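Local coordinates for homoserine kinase (Cytophaga hutchinsonii, PDB 4P52), which probably catalyses the ATP-dependent phosphorylation of L-homoserine to O-phospho-L-homoserine, a step toward threonine, as a member of the GHMP kinase family, at residues T72-D75 and G76-K80; E83-T86 and V87-S90; V176-Y179 and D180-D183; Q205-D208 and A209-L213. One frame throughout, in Å; residues are numbered along the deposited sequence.

Contact 1 of 4, residues T72-D75 and G76-K80; sequences TGDD and GRLPK
A type I' beta turn runs from Asp74 to Arg77, with Asp75 and Gly76 as its two central residues, in the loop that leads from strand 66-72 to helix 86-98. Both central residues have positive phi, as this turn requires; Asp75 does so although it is not a glycine. The turn's own backbone closure is weak: Arg77 N reaches Asp74 O at 3.4 Å. More of the contact is carried by the carboxylate of Asp74, a buried residue, which spans the mouth of the turn. With CG anti to the backbone N (chi1 -176°), the group swings across to the backbone of Leu78, whose N-H is shared between its two oxygens. Both bonds are weak. Leu78 N lies 3.3 Å from Asp74 OD2, with a fairly straight N-H (165°). The same Leu78 N is 3.1 Å from Asp74 OD1, but there the N-H is bent (130°). Asp74 OD2 also comes within 3.2 Å of Arg77 N, but the angle there is too poor for a bond. Asp74 OD1 also meets the Leu78 side chain, with Leu78 CD1 3.3 Å away. Alongside, the aliphatic part of Arg77 lies by the Asp74 carbonyl, its CG 3.5 Å from Asp74 O, before its outer part veers off from the turn. Leu78 packs on Leu108 and Lys110 of strand 103-110. One N-H shared by both oxygens would favour an ionised carboxylate, and it ties the exit of the turn to its entry through a side chain rather than through strong backbone pairing.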
ATOM      1  N   THR A  72      10.627  35.169 -14.763  1.00 42.51           N
ATOM      2  CA  THR A  72      10.412  35.016 -16.199  1.00 45.80           C
ATOM      3  C   THR A  72       9.532  33.793 -16.359  1.00 45.17           C
ATOM      4  O   THR A  72       9.621  32.871 -15.530  1.00 41.97           O
ATOM      5  CB  THR A  72      11.764  34.718 -16.888  1.00 49.91           C
ATOM      6  OG1 THR A  72      12.682  35.768 -16.583  1.00 52.76           O
ATOM      7  CG2 THR A  72      11.648  34.574 -18.411  1.00 50.68           C
ATOM      8  N   GLY A  73       8.711  33.776 -17.419  1.00 45.33           N
ATOM      9  CA  GLY A  73       7.897  32.599 -17.798  1.00 45.65           C
ATOM     10  C   GLY A  73       6.660  32.468 -16.928  1.00 48.90           C
ATOM     11  O   GLY A  73       6.118  31.393 -16.755  1.00 51.99           O
ATOM     12  N   ASP A  74       6.183  33.612 -16.473  1.00 52.34           N
ATOM     13  CA  ASP A  74       5.403  33.784 -15.279  1.00 55.81           C
ATOM     14  C   ASP A  74       4.028  34.384 -15.605  1.00 61.14           C
ATOM     15  O   ASP A  74       3.013  34.055 -14.963  1.00 58.54           O
ATOM     16  CB  ASP A  74       6.186  34.822 -14.455  1.00 59.29           C
ATOM     17  CG  ASP A  74       5.591  35.071 -13.106  1.00 63.56           C
ATOM     18  OD1 ASP A  74       5.031  34.100 -12.554  1.00 70.49           O
ATOM     19  OD2 ASP A  74       5.694  36.215 -12.593  1.00 61.10           O
ATOM     20  N   ASP A  75       4.017  35.271 -16.607  1.00 64.85           N
ATOM     21  CA  ASP A  75       2.913  36.209 -16.855  1.00 72.26           C
ATOM     22  C   ASP A  75       2.655  37.128 -15.663  1.00 68.07           C
ATOM     23  O   ASP A  75       1.503  37.413 -15.332  1.00 68.58           O
ATOM     24  CB  ASP A  75       1.630  35.480 -17.271  1.00 82.51           C
ATOM     25  CG  ASP A  75       1.416  35.507 -18.765  1.00 94.79           C
ATOM     26  OD1 ASP A  75       1.062  36.587 -19.300  1.00100.73           O
ATOM     27  OD2 ASP A  75       1.611  34.450 -19.404  1.00 96.48           O
ATOM     28  N   GLY A  76       3.740  37.570 -15.023  1.00 64.55           N
ATOM     29  CA  GLY A  76       3.691  38.383 -13.806  1.00 60.63           C
ATOM     30  C   GLY A  76       2.776  37.862 -12.714  1.00 58.50           C
ATOM     31  O   GLY A  76       2.349  38.629 -11.849  1.00 58.50           O
ATOM     32  N   ARG A  77       2.478  36.562 -12.742  1.00 56.45           N
ATOM     33  CA  ARG A  77       1.514  35.975 -11.812  1.00 56.74           C
ATOM     34  C   ARG A  77       2.088  35.710 -10.414  1.00 53.24           C
ATOM     35  O   ARG A  77       1.338  35.648  -9.442  1.00 50.84           O
ATOM     36  CB  ARG A  77       0.905  34.700 -12.397  1.00 60.98           C
ATOM     37  CG  ARG A  77      -0.034  34.925 -13.573  1.00 68.82           C
ATOM     38  CD  ARG A  77      -0.589  33.605 -14.085  1.00 80.10           C
ATOM     39  NE  ARG A  77      -1.257  32.848 -13.019  1.00 92.43           N
ATOM     40  CZ  ARG A  77      -1.641  31.573 -13.107  1.00 95.71           C
ATOM     41  NH1 ARG A  77      -1.434  30.884 -14.222  1.00 94.79           N
ATOM     42  NH2 ARG A  77      -2.237  30.983 -12.074  1.00 93.51           N
ATOM     43  N   LEU A  78       3.409  35.557 -10.318  1.00 51.43           N
ATOM     44  CA  LEU A  78       4.055  35.189  -9.051  1.00 48.07           C
ATOM     45  C   LEU A  78       4.446  36.397  -8.210  1.00 48.31           C
ATOM     46  O   LEU A  78       4.841  37.440  -8.763  1.00 47.14           O
ATOM     47  CB  LEU A  78       5.301  34.347  -9.305  1.00 45.46           C
ATOM     48  CG  LEU A  78       5.113  32.892  -9.736  1.00 44.60           C
ATOM     49  CD1 LEU A  78       6.475  32.321 -10.137  1.00 43.88           C
ATOM     50  CD2 LEU A  78       4.404  32.038  -8.678  1.00 40.48           C
ATOM     51  N   PRO A  79       4.372  36.248  -6.868  1.00 48.78           N
ATOM     52  CA  PRO A  79       4.754  37.323  -5.917  1.00 50.81           C
ATOM     53  C   PRO A  79       6.220  37.790  -6.039  1.00 53.31           C
ATOM     54  O   PRO A  79       7.150  37.008  -5.839  1.00 51.15           O
ATOM     55  CB  PRO A  79       4.474  36.711  -4.525  1.00 48.82           C
ATOM     56  CG  PRO A  79       4.280  35.240  -4.759  1.00 47.40           C
ATOM     57  CD  PRO A  79       3.839  35.049  -6.183  1.00 45.98           C
ATOM     58  N   LYS A  80       6.412  39.065  -6.361  1.00 58.07           N
ATOM     59  CA  LYS A  80       7.747  39.651  -6.433  1.00 61.30           C
ATOM     60  C   LYS A  80       8.317  39.949  -5.025  1.00 58.92           C
ATOM     61  O   LYS A  80       9.526  40.063  -4.856  1.00 59.92           O
ATOM     62  CB  LYS A  80       7.738  40.913  -7.329  1.00 67.30           C
ATOM     63  CG  LYS A  80       7.556  40.678  -8.840  1.00 71.75           C
ATOM     64  CD  LYS A  80       8.898  40.481  -9.569  1.00 76.58           C
ATOM     65  CE  LYS A  80       8.843  40.775 -11.082  1.00 75.13           C
ATOM     66  NZ  LYS A  80      10.156  40.653 -11.818  1.00 66.35           N
TER

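Contact 2 of 4, residues E83-T86 and V87-S90; sequences EKNT and VSIS
Capping comes first: Asn85 OD1 accepts from Val87 N at 2.9 Å, with the donor in the plane of the amide carbonyl. CG of Asn85 is anti to the backbone N (chi1 -171°), which lays the amide beside Val87, the two side chains pointing the same way. The other end of that amide, ND2, hydrogen-bonds to Pro79 O, so the amide is held at both ends. Among the backbone bonds, Ile89 N reaches Asn85 O at 3.0 Å, and Ser90 N reaches Thr86 O at 3.1 Å. Thr86 O has a second donor, the hydroxyl of Ser90 (OG 2.7 Å from Thr86 O); hydroxyl and amide approach from opposite faces of the carbonyl plane. Thr86 OG1 itself pairs with Thr125 of helix 120-135, and Ser88 OG with Ala82 O. Van der Waals contact comes from Ile89, whose CD1 lies 3.3 Å from Glu83 O, the carbonyl oxygen; Ile89 also packs on Leu155 and Ala156 of helix 146-157. Asparagine at the N-cap, accepting from the second residue beyond it, is the classic start of an alpha-helix, here helix 86-98 of the GHMP kinase N-terminal domain.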
ATOM      1  N   GLU A  83       8.956  38.053   1.014  1.00 60.46           N
ATOM      2  CA  GLU A  83       8.331  37.410   2.177  1.00 64.55           C
ATOM      3  C   GLU A  83       7.050  36.715   1.770  1.00 59.88           C
ATOM      4  O   GLU A  83       6.453  36.010   2.574  1.00 59.32           O
ATOM      5  CB  GLU A  83       8.068  38.412   3.303  1.00 71.14           C
ATOM      6  CG  GLU A  83       9.232  39.368   3.535  1.00 81.45           C
ATOM      7  CD  GLU A  83       9.355  39.826   4.974  1.00 88.43           C
ATOM      8  OE1 GLU A  83       8.368  40.382   5.511  1.00 85.91           O
ATOM      9  OE2 GLU A  83      10.453  39.632   5.555  1.00 93.29           O
ATOM     10  N   LYS A  84       6.649  36.922   0.516  1.00 57.01           N
ATOM     11  CA  LYS A  84       5.478  36.278  -0.070  1.00 56.64           C
ATOM     12  C   LYS A  84       5.822  35.186  -1.083  1.00 54.27           C
ATOM     13  O   LYS A  84       4.931  34.454  -1.502  1.00 54.48           O
ATOM     14  CB  LYS A  84       4.572  37.307  -0.749  1.00 59.48           C
ATOM     15  CG  LYS A  84       3.687  38.103   0.203  1.00 64.56           C
ATOM     16  CD  LYS A  84       2.826  39.103  -0.553  1.00 66.39           C
ATOM     17  CE  LYS A  84       2.069  39.996   0.407  1.00 69.22           C
ATOM     18  NZ  LYS A  84       2.168  41.403  -0.071  1.00 70.73           N
ATOM     19  N   ASN A  85       7.092  35.089  -1.489  1.00 50.50           N
ATOM     20  CA  ASN A  85       7.492  34.141  -2.532  1.00 47.09           C
ATOM     21  C   ASN A  85       8.135  32.881  -1.975  1.00 44.64           C
ATOM     22  O   ASN A  85       9.001  32.934  -1.086  1.00 46.07           O
ATOM     23  CB  ASN A  85       8.410  34.788  -3.576  1.00 47.36           C
ATOM     24  CG  ASN A  85       8.660  33.880  -4.783  1.00 46.46           C
ATOM     25  OD1 ASN A  85       9.140  32.755  -4.640  1.00 49.56           O
ATOM     26  ND2 ASN A  85       8.345  34.374  -5.978  1.00 43.50           N
ATOM     27  N   THR A  86       7.720  31.754  -2.529  1.00 40.07           N
ATOM     28  CA  THR A  86       8.109  30.466  -1.995  1.00 42.17           C
ATOM     29  C   THR A  86       9.635  30.247  -1.953  1.00 41.80           C
ATOM     30  O   THR A  86      10.170  29.737  -0.966  1.00 43.51           O
ATOM     31  CB  THR A  86       7.359  29.307  -2.703  1.00 42.90           C
ATOM     32  OG1 THR A  86       7.553  28.119  -1.953  1.00 47.10           O
ATOM     33  CG2 THR A  86       7.846  29.074  -4.130  1.00 40.22           C
ATOM     34  N   VAL A  87      10.326  30.684  -2.998  1.00 38.90           N
ATOM     35  CA  VAL A  87      11.754  30.469  -3.141  1.00 37.03           C
ATOM     36  C   VAL A  87      12.541  31.313  -2.139  1.00 38.39           C
ATOM     37  O   VAL A  87      13.431  30.813  -1.459  1.00 39.48           O
ATOM     38  CB  VAL A  87      12.203  30.804  -4.570  1.00 35.75           C
ATOM     39  CG1 VAL A  87      13.703  30.616  -4.721  1.00 35.55           C
ATOM     40  CG2 VAL A  87      11.451  29.957  -5.581  1.00 33.25           C
ATOM     41  N   SER A  88      12.206  32.592  -2.040  1.00 38.51           N
ATOM     42  CA  SER A  88      12.880  33.474  -1.100  1.00 39.64           C
ATOM     43  C   SER A  88      12.608  33.112   0.370  1.00 40.74           C
ATOM     44  O   SER A  88      13.509  33.225   1.215  1.00 40.16           O
ATOM     45  CB  SER A  88      12.573  34.944  -1.406  1.00 41.06           C
ATOM     46  OG  SER A  88      11.221  35.116  -1.782  1.00 43.10           O
ATOM     47  N   ILE A  89      11.389  32.648   0.668  1.00 42.13           N
ATOM     48  CA  ILE A  89      11.043  32.238   2.039  1.00 42.62           C
ATOM     49  C   ILE A  89      11.917  31.055   2.428  1.00 41.86           C
ATOM     50  O   ILE A  89      12.539  31.063   3.484  1.00 44.03           O
ATOM     51  CB  ILE A  89       9.531  31.914   2.219  1.00 43.56           C
ATOM     52  CG1 ILE A  89       8.684  33.192   2.104  1.00 45.22           C
ATOM     53  CG2 ILE A  89       9.257  31.217   3.562  1.00 41.65           C
ATOM     54  CD1 ILE A  89       7.207  32.932   1.834  1.00 45.01           C
ATOM     55  N   SER A  90      11.984  30.058   1.552  1.00 40.71           N
ATOM     56  CA  SER A  90      12.817  28.872   1.765  1.00 41.25           C
ATOM     57  C   SER A  90      14.280  29.177   2.048  1.00 39.85           C
ATOM     58  O   SER A  90      14.874  28.631   2.997  1.00 40.03           O
ATOM     59  CB  SER A  90      12.772  28.013   0.522  1.00 43.46           C
ATOM     60  OG  SER A  90      11.433  27.727   0.214  1.00 48.49           O
TER

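Contact 3 of 4, residues V176-Y179 and D180-D183; sequences VRSY and DPLD
The Arg177 guanidinium meets the Asp183 carboxylate at its edge, while CB of Ser178 lies 3.4 Å above one of its faces, offset toward the rim. NH1 of Arg177 donates to OD2 of Asp183 at 2.6 Å in a salt bridge. The oxygen sits close to the guanidinium plane and uses its anti lone pair, and the two flat groups stand nearly at right angles (83°). A chain bent at chi2 and chi3 turns the arginine back over Ser178 to reach it. OD2 of Asp183 has a further partner, Arg246 of the second subunit, and Arg177 NE bonds to Asn228 of that subunit, so the pair belongs to the dimer interface. Behind it the backbone forms a classic beta bulge: Arg177 and Ser178 both face Asp183, with Arg177 N 2.8 Å from Asp183 O and Asp183 N 2.9 Å from Ser178 O. Ser178 OG, anti to the backbone N (chi1 170°), reaches across the loop to Pro181 O at 3.0 Å; the peptide bond before Pro181 is cis. The bulge lies where strands 173-178 and 183-187 of the mixed sheet pair as an antiparallel hairpin. Leu182 turns to Leu146 and Met150 of helix 146-157, and Val176 packs on Ala162 and Asp163 of helix 162-170.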
ATOM      1  N   VAL A 176       5.406   8.564   0.401  1.00 25.64           N
ATOM      2  CA  VAL A 176       5.303   9.405   1.595  1.00 26.14           C
ATOM      3  C   VAL A 176       4.404   8.669   2.569  1.00 29.40           C
ATOM      4  O   VAL A 176       3.149   8.683   2.455  1.00 30.81           O
ATOM      5  CB  VAL A 176       4.728  10.793   1.306  1.00 24.52           C
ATOM      6  CG1 VAL A 176       4.705  11.624   2.586  1.00 25.02           C
ATOM      7  CG2 VAL A 176       5.556  11.478   0.235  1.00 22.98           C
ATOM      8  N   ARG A 177       5.053   8.006   3.517  1.00 29.56           N
ATOM      9  CA  ARG A 177       4.376   7.087   4.385  1.00 30.23           C
ATOM     10  C   ARG A 177       3.577   7.829   5.467  1.00 31.33           C
ATOM     11  O   ARG A 177       2.536   7.344   5.894  1.00 32.05           O
ATOM     12  CB  ARG A 177       5.420   6.166   4.999  1.00 31.63           C
ATOM     13  CG  ARG A 177       4.874   4.914   5.640  1.00 31.89           C
ATOM     14  CD  ARG A 177       5.315   4.925   7.078  1.00 33.51           C
ATOM     15  NE  ARG A 177       4.251   5.367   7.978  1.00 34.27           N
ATOM     16  CZ  ARG A 177       4.442   6.022   9.123  1.00 34.40           C
ATOM     17  NH1 ARG A 177       5.652   6.376   9.504  1.00 33.85           N
ATOM     18  NH2 ARG A 177       3.405   6.349   9.884  1.00 35.74           N
ATOM     19  N   SER A 178       4.075   8.989   5.895  1.00 31.85           N
ATOM     20  CA  SER A 178       3.404   9.857   6.857  1.00 34.76           C
ATOM     21  C   SER A 178       3.868  11.310   6.671  1.00 38.58           C
ATOM     22  O   SER A 178       5.002  11.536   6.253  1.00 38.33           O
ATOM     23  CB  SER A 178       3.698   9.366   8.278  1.00 36.83           C
ATOM     24  OG  SER A 178       3.273  10.288   9.269  1.00 39.18           O
ATOM     25  N   TYR A 179       2.991  12.282   6.960  1.00 45.48           N
ATOM     26  CA  TYR A 179       3.331  13.731   6.921  1.00 51.80           C
ATOM     27  C   TYR A 179       3.828  14.200   8.276  1.00 54.75           C
ATOM     28  O   TYR A 179       4.762  14.992   8.360  1.00 59.39           O
ATOM     29  CB  TYR A 179       2.153  14.611   6.471  1.00 60.22           C
ATOM     30  CG  TYR A 179       2.100  14.874   4.972  1.00 83.87           C
ATOM     31  CD1 TYR A 179       1.554  13.918   4.089  1.00 97.52           C
ATOM     32  CD2 TYR A 179       2.583  16.082   4.415  1.00 90.17           C
ATOM     33  CE1 TYR A 179       1.502  14.147   2.707  1.00 99.12           C
ATOM     34  CE2 TYR A 179       2.526  16.321   3.027  1.00 86.82           C
ATOM     35  CZ  TYR A 179       1.988  15.353   2.176  1.00 93.05           C
ATOM     36  OH  TYR A 179       1.917  15.553   0.799  1.00 95.49           O
ATOM     37  N   ASP A 180       3.206  13.723   9.343  1.00 54.53           N
ATOM     38  CA  ASP A 180       3.662  14.060  10.682  1.00 58.36           C
ATOM     39  C   ASP A 180       3.769  12.791  11.553  1.00 58.46           C
ATOM     40  O   ASP A 180       2.751  12.218  11.970  1.00 60.25           O
ATOM     41  CB  ASP A 180       2.766  15.138  11.315  1.00 65.60           C
ATOM     42  CG  ASP A 180       3.408  15.801  12.533  1.00 73.41           C
ATOM     43  OD1 ASP A 180       4.652  15.811  12.642  1.00 76.34           O
ATOM     44  OD2 ASP A 180       2.664  16.324  13.388  1.00 76.88           O
ATOM     45  N   PRO A 181       5.012  12.335  11.806  1.00 54.10           N
ATOM     46  CA  PRO A 181       6.253  12.986  11.324  1.00 48.34           C
ATOM     47  C   PRO A 181       6.517  12.662   9.853  1.00 43.73           C
ATOM     48  O   PRO A 181       5.950  11.706   9.322  1.00 42.70           O
ATOM     49  CB  PRO A 181       7.331  12.380  12.221  1.00 49.29           C
ATOM     50  CG  PRO A 181       6.791  11.028  12.605  1.00 50.25           C
ATOM     51  CD  PRO A 181       5.284  11.075  12.534  1.00 51.62           C
ATOM     52  N   LEU A 182       7.361  13.450   9.197  1.00 41.67           N
ATOM     53  CA  LEU A 182       7.580  13.295   7.760  1.00 39.43           C
ATOM     54  C   LEU A 182       8.403  12.044   7.484  1.00 37.64           C
ATOM     55  O   LEU A 182       9.570  11.946   7.888  1.00 39.05           O
ATOM     56  CB  LEU A 182       8.243  14.541   7.193  1.00 40.20           C
ATOM     57  CG  LEU A 182       8.279  14.760   5.678  1.00 41.77           C
ATOM     58  CD1 LEU A 182       6.974  14.374   4.986  1.00 41.43           C
ATOM     59  CD2 LEU A 182       8.647  16.213   5.397  1.00 41.01           C
ATOM     60  N   ASP A 183       7.772  11.071   6.844  1.00 33.85           N
ATOM     61  CA  ASP A 183       8.377   9.767   6.658  1.00 32.92           C
ATOM     62  C   ASP A 183       8.371   9.404   5.182  1.00 31.70           C
ATOM     63  O   ASP A 183       7.346   9.052   4.623  1.00 33.69           O
ATOM     64  CB  ASP A 183       7.648   8.715   7.487  1.00 33.86           C
ATOM     65  CG  ASP A 183       8.466   7.449   7.676  1.00 36.38           C
ATOM     66  OD1 ASP A 183       9.619   7.373   7.188  1.00 38.44           O
ATOM     67  OD2 ASP A 183       7.965   6.516   8.323  1.00 36.34           O
TER

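Contact 4 of 4, residues Q205-D208 and A209-L213; sequences QTKD and ARNIL
Arg210 folds its guanidinium back over the Lys207 backbone, where Lys207 CA lies over one face, 4.0 Å from Arg210 CZ. Thr206 CG2 approaches the same group obliquely, 3.8 Å from Arg210 NH1. This is van der Waals packing along a short helix; the bend at chi3 brings the planar end of Arg210 round to the preceding turn instead of straight outward. One turn on from Asp208, CG2 of Ile212 lies 3.3 Å from Asp208 O. Behind these side chains the backbone sets the spacing. Gln205 holds the N-cap position, and Ala209 N bonds to Gln205 O at 3.3 Å. The straightest bond comes later, Asn211 N to Lys207 O at 3.2 Å (174°). Between and after them the pairing is weak: Arg210 N divides between Thr206 O and Lys207 O, and Ile212 N bends toward Asp208 O (130°). Further out, Ala209 O accepts from Arg257 NE of helix 253-257, against which Ile212 and Leu213 also pack. In the chain, helix 206-211 lies between strands 194-200 and 216-218, and Leu213 packs on Leu219 of the second subunit.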
ATOM      1  N   GLN A 205      -8.255  25.289 -11.817  1.00 52.94           N
ATOM      2  CA  GLN A 205      -7.768  25.739 -10.514  1.00 55.20           C
ATOM      3  C   GLN A 205      -7.406  24.579  -9.550  1.00 61.32           C
ATOM      4  O   GLN A 205      -8.085  23.535  -9.533  1.00 64.88           O
ATOM      5  CB  GLN A 205      -8.796  26.676  -9.876  1.00 55.25           C
ATOM      6  CG  GLN A 205      -9.034  27.959 -10.653  1.00 57.30           C
ATOM      7  CD  GLN A 205      -7.752  28.690 -11.045  1.00 63.15           C
ATOM      8  OE1 GLN A 205      -7.442  28.845 -12.232  1.00 62.87           O
ATOM      9  NE2 GLN A 205      -6.999  29.142 -10.045  1.00 66.49           N
ATOM     10  N   THR A 206      -6.333  24.756  -8.766  1.00 63.28           N
ATOM     11  CA  THR A 206      -5.982  23.804  -7.685  1.00 61.47           C
ATOM     12  C   THR A 206      -7.069  23.855  -6.608  1.00 59.15           C
ATOM     13  O   THR A 206      -7.477  22.810  -6.068  1.00 57.10           O
ATOM     14  CB  THR A 206      -4.585  24.082  -7.071  1.00 59.52           C
ATOM     15  OG1 THR A 206      -3.597  23.997  -8.103  1.00 63.47           O
ATOM     16  CG2 THR A 206      -4.235  23.054  -5.977  1.00 56.83           C
ATOM     17  N   LYS A 207      -7.539  25.081  -6.353  1.00 56.31           N
ATOM     18  CA  LYS A 207      -8.623  25.397  -5.431  1.00 57.14           C
ATOM     19  C   LYS A 207      -9.879  24.525  -5.653  1.00 57.69           C
ATOM     20  O   LYS A 207     -10.426  23.964  -4.697  1.00 54.03           O
ATOM     21  CB  LYS A 207      -8.964  26.893  -5.547  1.00 62.62           C
ATOM     22  CG  LYS A 207      -9.928  27.414  -4.494  1.00 74.83           C
ATOM     23  CD  LYS A 207     -10.574  28.723  -4.935  1.00 85.14           C
ATOM     24  CE  LYS A 207     -11.544  29.253  -3.883  1.00 86.19           C
ATOM     25  NZ  LYS A 207     -12.772  28.414  -3.739  1.00 83.02           N
ATOM     26  N   ASP A 208     -10.326  24.421  -6.911  1.00 57.95           N
ATOM     27  CA  ASP A 208     -11.557  23.686  -7.248  1.00 53.81           C
ATOM     28  C   ASP A 208     -11.321  22.187  -7.273  1.00 53.13           C
ATOM     29  O   ASP A 208     -12.237  21.414  -6.990  1.00 52.21           O
ATOM     30  CB  ASP A 208     -12.111  24.156  -8.589  1.00 50.54           C
ATOM     31  CG  ASP A 208     -12.381  25.649  -8.606  1.00 52.41           C
ATOM     32  OD1 ASP A 208     -12.894  26.176  -7.567  1.00 54.33           O
ATOM     33  OD2 ASP A 208     -12.075  26.283  -9.653  1.00 47.72           O
ATOM     34  N   ALA A 209     -10.086  21.791  -7.599  1.00 50.66           N
ATOM     35  CA  ALA A 209      -9.644  20.395  -7.502  1.00 49.78           C
ATOM     36  C   ALA A 209      -9.522  19.857  -6.065  1.00 49.89           C
ATOM     37  O   ALA A 209      -9.525  18.643  -5.892  1.00 50.59           O
ATOM     38  CB  ALA A 209      -8.343  20.176  -8.281  1.00 47.33           C
ATOM     39  N   ARG A 210      -9.393  20.743  -5.063  1.00 49.84           N
ATOM     40  CA  ARG A 210      -9.373  20.360  -3.636  1.00 51.89           C
ATOM     41  C   ARG A 210     -10.767  20.263  -3.075  1.00 43.55           C
ATOM     42  O   ARG A 210     -11.135  19.236  -2.480  1.00 43.86           O
ATOM     43  CB  ARG A 210      -8.584  21.351  -2.774  1.00 68.02           C
ATOM     44  CG  ARG A 210      -7.071  21.131  -2.731  1.00 90.61           C
ATOM     45  CD  ARG A 210      -6.403  21.988  -1.655  1.00107.08           C
ATOM     46  NE  ARG A 210      -7.124  23.248  -1.408  1.00121.18           N
ATOM     47  CZ  ARG A 210      -6.852  24.420  -1.991  1.00119.85           C
ATOM     48  NH1 ARG A 210      -5.859  24.527  -2.868  1.00119.29           N
ATOM     49  NH2 ARG A 210      -7.579  25.495  -1.694  1.00113.58           N
ATOM     50  N   ASN A 211     -11.528  21.338  -3.264  1.00 38.66           N
ATOM     51  CA  ASN A 211     -12.920  21.436  -2.828  1.00 37.77           C
ATOM     52  C   ASN A 211     -13.831  20.356  -3.341  1.00 32.04           C
ATOM     53  O   ASN A 211     -14.829  20.015  -2.702  1.00 33.46           O
ATOM     54  CB  ASN A 211     -13.520  22.788  -3.225  1.00 44.78           C
ATOM     55  CG  ASN A 211     -12.897  23.939  -2.468  1.00 53.46           C
ATOM     56  OD1 ASN A 211     -12.291  24.833  -3.062  1.00 56.17           O
ATOM     57  ND2 ASN A 211     -13.018  23.909  -1.141  1.00 58.54           N
ATOM     58  N   ILE A 212     -13.508  19.811  -4.495  1.00 27.88           N
ATOM     59  CA  ILE A 212     -14.416  18.858  -5.097  1.00 24.80           C
ATOM     60  C   ILE A 212     -14.243  17.428  -4.541  1.00 23.06           C
ATOM     61  O   ILE A 212     -15.120  16.604  -4.703  1.00 21.36           O
ATOM     62  CB  ILE A 212     -14.309  18.911  -6.617  1.00 22.86           C
ATOM     63  CG1 ILE A 212     -15.563  18.344  -7.262  1.00 21.86           C
ATOM     64  CG2 ILE A 212     -13.037  18.217  -7.057  1.00 22.56           C
ATOM     65  CD1 ILE A 212     -15.576  18.461  -8.770  1.00 21.37           C
ATOM     66  N   LEU A 213     -13.119  17.155  -3.882  1.00 23.26           N
ATOM     67  CA  LEU A 213     -12.927  15.858  -3.212  1.00 24.99           C
ATOM     68  C   LEU A 213     -13.994  15.610  -2.162  1.00 25.31           C
ATOM     69  O   LEU A 213     -14.414  16.558  -1.513  1.00 26.69           O
ATOM     70  CB  LEU A 213     -11.565  15.769  -2.541  1.00 26.14           C
ATOM     71  CG  LEU A 213     -10.352  16.084  -3.404  1.00 28.45           C
ATOM     72  CD1 LEU A 213      -9.139  16.233  -2.505  1.00 29.78           C
ATOM     73  CD2 LEU A 213     -10.137  15.058  -4.506  1.00 27.66           C
TER

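Contacts 1 and 2 lie in series along the connection from strand 66-72 to helix 86-98, and Pro79 joins them: its carbonyl accepts from Asn85 ND2. Contact 1 is a surface turn held by weak bonds to the backbone and carboxylate of the buried Asp74; contact 2 is partly buried, and its helix start is set by a capping bond and a hydroxyl. Contact 3, also partly buried, is the only one of the four with a salt bridge, and that charge pair is shared with the second subunit. Contact 4 is a surface helix of mainly backbone pairing, about 5 Å from contact 1 at the nearest atoms, though the two do not touch.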